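Local coordinates for protein phosphonate monoester hydrolase (Ruegeria pomeroyi, PDB 4UPK) that belongs to the sulfatase family, within the alkaline phosphatase superfamily of enzymes, at residues F72-S77 against E386-S391. Residues are numbered along the deposited sequence; the frame is centred on the assembly and turned at random.
Sequences FRRHYS and EAPTES
Thr389 meets Arg74, His75 and Tyr76 through both its backbone and its side chain, at the middle of a short parallel pairing between 72-77 and 386-391. Its N donates to Arg74 O (3.0 Å) in a nearly straight bond, while its O accepts from Tyr76 N at 3.1 Å. Ser391 N then donates to Tyr76 O, in a more bent bond of 3.1 Å, so the ladder runs past Glu390, whose N is satisfied by Asp393 OD2. On the sheet face shared by His75 and Thr389, ND1 of the imidazole and OG1 of the threonine form a hydrogen bond of 2.9 Å. With chi1 at 62°, OG1 sits between the backbone N and carbonyl carbon, from where it reaches the ring edge, and CG2 is left to pack on Phe72 CD2 (3.8 Å). The same hydroxyl also bonds a water that accepts from Arg74 N and donates to Ala387 O; the water bridges the corner where both chains bend and direct pairing is interrupted, to resume between Arg73 and Val385. Nearby, the extended Arg74 side chain runs alongside Pro388, whose CG meets the guanidinium edge at NH1 (3.6 Å). At the other end a second water links Ser77 OG, which also bonds Ser85 OG and the carbonyls of Thr79 and Asp347, to Ser391 OG, which accepts from Val78 N. On the opposite face, with Tyr76, the buried carboxylate of Glu390 is satisfied by Tyr94 OH and Phe432 N. Strand 70-76 also pairs antiparallel with 372-375, so the contact adds strand 388-390 to the mixed sheet of this sulfatase-family fold. Backbone bonds set the register, while the Thr389 hydroxyl, gripped by imidazole and water, probably fixes the rotation of the His75 ring.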
ATOM      1  N   PHE A  72     -27.715  27.672 -12.728  1.00 20.95           N
ATOM      2  CA  PHE A  72     -28.461  26.662 -11.991  1.00 19.75           C
ATOM      3  C   PHE A  72     -29.064  27.332 -10.759  1.00 23.03           C
ATOM      4  O   PHE A  72     -28.343  27.675  -9.811  1.00 22.67           O
ATOM      5  CB  PHE A  72     -27.545  25.463 -11.647  1.00 20.87           C
ATOM      6  CG  PHE A  72     -27.042  24.708 -12.865  1.00 21.74           C
ATOM      7  CD1 PHE A  72     -25.955  25.176 -13.601  1.00 23.19           C
ATOM      8  CD2 PHE A  72     -27.661  23.537 -13.280  1.00 23.06           C
ATOM      9  CE1 PHE A  72     -25.496  24.484 -14.725  1.00 24.17           C
ATOM     10  CE2 PHE A  72     -27.208  22.848 -14.417  1.00 26.76           C
ATOM     11  CZ  PHE A  72     -26.125  23.324 -15.130  1.00 24.52           C
ATOM     12  N   ARG A  73     -30.389  27.553 -10.800  1.00 18.67           N
ATOM     13  CA  ARG A  73     -31.149  28.266  -9.762  1.00 18.16           C
ATOM     14  C   ARG A  73     -31.580  27.497  -8.499  1.00 23.09           C
ATOM     15  O   ARG A  73     -31.947  28.142  -7.497  1.00 22.38           O
ATOM     16  CB  ARG A  73     -32.340  29.030 -10.377  1.00 15.35           C
ATOM     17  CG  ARG A  73     -31.898  30.097 -11.365  1.00 24.98           C
ATOM     18  CD  ARG A  73     -31.493  31.435 -10.737  1.00 32.12           C
ATOM     19  NE  ARG A  73     -30.680  32.234 -11.665  1.00 26.56           N
ATOM     20  CZ  ARG A  73     -31.178  33.014 -12.620  1.00 38.87           C
ATOM     21  NH1 ARG A  73     -32.490  33.126 -12.781  1.00 33.57           N
ATOM     22  NH2 ARG A  73     -30.370  33.673 -13.431  1.00 27.82           N
ATOM     23  N   ARG A  74     -31.553  26.140  -8.539  1.00 18.67           N
ATOM     24  CA  ARG A  74     -31.951  25.314  -7.396  1.00 18.45           C
ATOM     25  C   ARG A  74     -30.775  24.426  -6.977  1.00 20.63           C
ATOM     26  O   ARG A  74     -30.930  23.219  -6.794  1.00 21.09           O
ATOM     27  CB  ARG A  74     -33.220  24.498  -7.741  1.00 20.89           C
ATOM     28  CG  ARG A  74     -34.209  24.413  -6.589  1.00 37.04           C
ATOM     29  CD  ARG A  74     -35.590  23.969  -7.040  1.00 48.69           C
ATOM     30  NE  ARG A  74     -36.590  24.101  -5.971  1.00 59.45           N
ATOM     31  CZ  ARG A  74     -37.221  23.080  -5.387  1.00 76.34           C
ATOM     32  NH1 ARG A  74     -36.974  21.830  -5.766  1.00 67.27           N
ATOM     33  NH2 ARG A  74     -38.111  23.303  -4.425  1.00 58.79           N
ATOM     34  N   HIS A  75     -29.586  25.047  -6.832  1.00 15.64           N
ATOM     35  CA  HIS A  75     -28.333  24.385  -6.488  1.00 14.55           C
ATOM     36  C   HIS A  75     -28.025  24.484  -4.999  1.00 17.94           C
ATOM     37  O   HIS A  75     -27.964  25.580  -4.435  1.00 15.45           O
ATOM     38  CB  HIS A  75     -27.177  24.930  -7.335  1.00 15.36           C
ATOM     39  CG  HIS A  75     -25.925  24.125  -7.225  1.00 18.56           C
ATOM     40  ND1 HIS A  75     -25.812  22.881  -7.822  1.00 20.47           N
ATOM     41  CD2 HIS A  75     -24.777  24.398  -6.568  1.00 20.21           C
ATOM     42  CE1 HIS A  75     -24.596  22.449  -7.528  1.00 19.67           C
ATOM     43  NE2 HIS A  75     -23.939  23.321  -6.769  1.00 19.84           N
ATOM     44  N   TYR A  76     -27.816  23.317  -4.363  1.00 14.60           N
ATOM     45  CA  TYR A  76     -27.598  23.234  -2.926  1.00 12.47           C
ATOM     46  C   TYR A  76     -26.383  22.439  -2.551  1.00 15.60           C
ATOM     47  O   TYR A  76     -26.102  21.412  -3.157  1.00 15.22           O
ATOM     48  CB  TYR A  76     -28.855  22.640  -2.237  1.00 12.18           C
ATOM     49  CG  TYR A  76     -30.076  23.526  -2.345  1.00 12.65           C
ATOM     50  CD1 TYR A  76     -30.874  23.514  -3.486  1.00 14.87           C
ATOM     51  CD2 TYR A  76     -30.429  24.392  -1.315  1.00 11.93           C
ATOM     52  CE1 TYR A  76     -31.934  24.413  -3.642  1.00 11.57           C
ATOM     53  CE2 TYR A  76     -31.522  25.259  -1.442  1.00 11.66           C
ATOM     54  CZ  TYR A  76     -32.271  25.259  -2.609  1.00 16.23           C
ATOM     55  OH  TYR A  76     -33.362  26.086  -2.768  1.00 23.36           O
ATOM     56  N   SER A  77     -25.669  22.908  -1.515  1.00 13.53           N
ATOM     57  CA  SER A  77     -24.543  22.182  -0.929  1.00 13.29           C
ATOM     58  C   SER A  77     -25.156  20.923  -0.244  1.00 16.75           C
ATOM     59  O   SER A  77     -26.227  21.039   0.353  1.00 16.89           O
ATOM     60  CB  SER A  77     -23.842  23.059   0.105  1.00 14.36           C
ATOM     61  OG  SER A  77     -22.768  22.338   0.680  1.00 22.80           O
ATOM     62  N   GLU A 386     -33.874  25.191 -13.464  1.00 16.92           N
ATOM     63  CA  GLU A 386     -34.753  25.229 -12.291  1.00 16.78           C
ATOM     64  C   GLU A 386     -34.817  23.891 -11.535  1.00 22.26           C
ATOM     65  O   GLU A 386     -35.307  23.852 -10.402  1.00 21.27           O
ATOM     66  CB  GLU A 386     -36.174  25.683 -12.697  1.00 17.97           C
ATOM     67  CG  GLU A 386     -36.251  27.052 -13.366  1.00 27.14           C
ATOM     68  CD  GLU A 386     -35.889  28.306 -12.575  1.00 47.45           C
ATOM     69  OE1 GLU A 386     -35.753  28.225 -11.333  1.00 34.92           O
ATOM     70  OE2 GLU A 386     -35.778  29.383 -13.204  1.00 41.57           O
ATOM     71  N   ALA A 387     -34.334  22.796 -12.163  1.00 20.08           N
ATOM     72  CA  ALA A 387     -34.305  21.457 -11.559  1.00 19.94           C
ATOM     73  C   ALA A 387     -33.383  21.426 -10.329  1.00 21.64           C
ATOM     74  O   ALA A 387     -32.395  22.157 -10.326  1.00 21.54           O
ATOM     75  CB  ALA A 387     -33.823  20.438 -12.582  1.00 21.17           C
ATOM     76  N   PRO A 388     -33.661  20.607  -9.280  1.00 17.38           N
ATOM     77  CA  PRO A 388     -32.738  20.562  -8.123  1.00 16.18           C
ATOM     78  C   PRO A 388     -31.391  19.946  -8.499  1.00 21.07           C
ATOM     79  O   PRO A 388     -31.316  18.831  -9.026  1.00 20.58           O
ATOM     80  CB  PRO A 388     -33.478  19.686  -7.088  1.00 16.63           C
ATOM     81  CG  PRO A 388     -34.863  19.556  -7.591  1.00 21.26           C
ATOM     82  CD  PRO A 388     -34.784  19.669  -9.085  1.00 17.58           C
ATOM     83  N   THR A 389     -30.331  20.699  -8.257  1.00 18.67           N
ATOM     84  CA  THR A 389     -28.958  20.259  -8.507  1.00 17.73           C
ATOM     85  C   THR A 389     -28.223  20.268  -7.181  1.00 18.34           C
ATOM     86  O   THR A 389     -28.616  20.983  -6.256  1.00 15.00           O
ATOM     87  CB  THR A 389     -28.276  21.019  -9.678  1.00 24.53           C
ATOM     88  OG1 THR A 389     -28.187  22.404  -9.375  1.00 22.83           O
ATOM     89  CG2 THR A 389     -28.994  20.822 -11.027  1.00 18.85           C
ATOM     90  N   GLU A 390     -27.194  19.416  -7.070  1.00 15.18           N
ATOM     91  CA  GLU A 390     -26.420  19.239  -5.853  1.00 13.18           C
ATOM     92  C   GLU A 390     -24.946  19.454  -6.105  1.00 15.34           C
ATOM     93  O   GLU A 390     -24.479  19.266  -7.222  1.00 12.27           O
ATOM     94  CB  GLU A 390     -26.689  17.845  -5.272  1.00 14.01           C
ATOM     95  CG  GLU A 390     -28.082  17.715  -4.679  1.00 14.70           C
ATOM     96  CD  GLU A 390     -28.452  16.360  -4.138  1.00 13.31           C
ATOM     97  OE1 GLU A 390     -27.649  15.424  -4.323  1.00 11.48           O
ATOM     98  OE2 GLU A 390     -29.542  16.225  -3.537  1.00  5.87           O
ATOM     99  N   SER A 391     -24.208  19.840  -5.046  1.00 12.87           N
ATOM    100  CA  SER A 391     -22.770  20.131  -5.104  1.00 11.69           C
ATOM    101  C   SER A 391     -21.935  18.941  -5.602  1.00 16.81           C
ATOM    102  O   SER A 391     -20.866  19.129  -6.185  1.00 16.43           O
ATOM    103  CB  SER A 391     -22.284  20.623  -3.743  1.00 11.27           C
ATOM    104  OG  SER A 391     -22.506  19.642  -2.745  1.00 14.73           O
TER
HETATM  105  O   HOH W   1     -30.454  24.146 -10.097  1.00 23.35           O
HETATM  106  O   HOH W   2     -20.911  20.335  -0.717  1.00 19.84           O